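Local coordinates for transcription inhibitor protein Gfh1 (Thermus thermophilus, PDB 2F23) that inhibits all catalytic activities of RNA polymerase by partially occluding its substrate-binding site and preventing NTP binding, at residues 5-10 and 66-71. Sequence-based numbering, arbitrary orientation.
Sequences VKLTKA and EDILSR
Val5 divides its two methyls between Ile68 and Arg71. With chi1 at -179°, CG1 stands anti to the backbone N and is turned to Ile68, 3.6 Å from its CG2, while CG2, anti to the carbonyl carbon, is left on the side of Arg71. The Val5 and Ile68 side chains cross at roughly a right angle. Val5 CG2 meets the Arg71 guanidinium obliquely, 3.4 Å from NH1. Farther along the strand, Leu7 CD1 reaches Leu69 CD2 at 4.2 Å. Cutting Val5 back to an alanine removes both methyls, which would probably open a gap beside Ile68 CG2 and take the CG2 contact from the guanidinium.

Asp67, one helical turn back, and the carbonyl of Arg3, bonded to NH1, hold that guanidinium. Arg71 grips Asp67 side-on: NE lies 2.9 Å from Asp67 OD2 in a salt bridge, and NH2 binds OD1 at 3.3 Å. Both oxygens lie in the guanidinium plane but are met from above the carboxylate plane. A water joins the backbones, accepting from Val5 N and donating to Arg71 O at 2.7 Å.

Strand and helix axes cross at 77°. The contact lies at the base of the helical hairpin, where strand 5-7 leads into helix 9-37 and helix 46-71 runs on into strand 72-74, the parallel partner of 5-7; this hairpin is the N-terminal coiled coil of GreA/GreB-family proteins.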
# COMPACT_ATOMS: atom_id res chain seq x y z
N VAL A 5 -7.00 11.08 7.16
CA VAL A 5 -5.80 10.52 6.54
C VAL A 5 -4.59 11.40 6.77
O VAL A 5 -4.55 12.55 6.33
CB VAL A 5 -5.99 10.34 5.02
CG1 VAL A 5 -4.73 9.73 4.40
CG2 VAL A 5 -7.20 9.48 4.74
N LYS A 6 -3.59 10.86 7.46
CA LYS A 6 -2.37 11.61 7.74
C LYS A 6 -1.23 11.01 6.92
O LYS A 6 -1.09 9.79 6.85
CB LYS A 6 -2.02 11.52 9.23
CG LYS A 6 -3.02 12.20 10.14
CD LYS A 6 -2.65 11.99 11.60
CE LYS A 6 -3.21 10.68 12.15
NZ LYS A 6 -2.72 9.47 11.43
N LEU A 7 -0.44 11.88 6.30
CA LEU A 7 0.70 11.44 5.50
C LEU A 7 1.90 12.34 5.77
O LEU A 7 1.74 13.52 6.06
CB LEU A 7 0.39 11.53 4.00
CG LEU A 7 -0.52 10.48 3.36
CD1 LEU A 7 -0.82 10.87 1.92
CD2 LEU A 7 0.17 9.13 3.41
N THR A 8 3.09 11.77 5.71
CA THR A 8 4.29 12.57 5.87
C THR A 8 4.57 13.04 4.45
O THR A 8 3.94 12.58 3.50
CB THR A 8 5.50 11.75 6.34
OG1 THR A 8 5.67 10.63 5.47
CG2 THR A 8 5.30 11.26 7.77
N LYS A 9 5.53 13.95 4.28
CA LYS A 9 5.86 14.42 2.95
C LYS A 9 6.32 13.23 2.11
O LYS A 9 5.98 13.12 0.93
CB LYS A 9 6.95 15.49 3.02
CG LYS A 9 6.51 16.74 3.77
CD LYS A 9 7.57 17.82 3.77
CE LYS A 9 7.78 18.41 2.38
NZ LYS A 9 8.68 19.59 2.42
N ALA A 10 7.08 12.32 2.73
CA ALA A 10 7.57 11.14 2.02
C ALA A 10 6.43 10.22 1.63
O ALA A 10 6.40 9.68 0.52
CB ALA A 10 8.57 10.40 2.90
N GLU A 66 -6.40 8.29 -5.34
CA GLU A 66 -6.90 9.65 -5.43
C GLU A 66 -7.67 10.02 -4.17
O GLU A 66 -7.60 11.16 -3.71
CB GLU A 66 -7.80 9.80 -6.66
CG GLU A 66 -7.02 9.86 -7.96
CD GLU A 66 -7.90 9.89 -9.20
OE1 GLU A 66 -7.39 10.25 -10.27
OE2 GLU A 66 -9.09 9.53 -9.10
N ASP A 67 -8.38 9.05 -3.61
CA ASP A 67 -9.15 9.28 -2.39
C ASP A 67 -8.23 9.64 -1.24
O ASP A 67 -8.43 10.65 -0.55
CB ASP A 67 -9.96 8.04 -2.02
CG ASP A 67 -10.77 8.23 -0.75
OD1 ASP A 67 -10.73 7.35 0.13
OD2 ASP A 67 -11.46 9.27 -0.64
N ILE A 68 -7.21 8.82 -1.03
CA ILE A 68 -6.26 9.04 0.05
C ILE A 68 -5.46 10.32 -0.12
O ILE A 68 -5.34 11.12 0.81
CB ILE A 68 -5.29 7.86 0.17
CG1 ILE A 68 -6.09 6.58 0.46
CG2 ILE A 68 -4.26 8.12 1.27
CD1 ILE A 68 -5.25 5.37 0.60
N LEU A 69 -4.93 10.53 -1.31
CA LEU A 69 -4.13 11.72 -1.58
C LEU A 69 -4.92 13.03 -1.48
O LEU A 69 -4.40 14.03 -0.97
CB LEU A 69 -3.49 11.61 -2.96
CG LEU A 69 -2.31 10.63 -3.05
CD1 LEU A 69 -1.93 10.42 -4.50
CD2 LEU A 69 -1.11 11.18 -2.26
N SER A 70 -6.16 13.01 -1.94
CA SER A 70 -6.98 14.22 -1.91
C SER A 70 -7.44 14.61 -0.51
O SER A 70 -7.71 15.78 -0.25
CB SER A 70 -8.21 14.04 -2.82
OG SER A 70 -9.09 13.05 -2.30
N ARG A 71 -7.51 13.63 0.39
CA ARG A 71 -7.96 13.91 1.75
C ARG A 71 -6.83 13.96 2.77
O ARG A 71 -7.06 14.26 3.95
CB ARG A 71 -8.98 12.85 2.19
CG ARG A 71 -10.22 12.83 1.30
CD ARG A 71 -11.33 11.96 1.87
NE ARG A 71 -10.96 10.55 1.96
CZ ARG A 71 -10.49 9.97 3.06
NH1 ARG A 71 -10.32 10.67 4.17
NH2 ARG A 71 -10.18 8.68 3.05
O HOH W 1 -8.15 13.70 6.33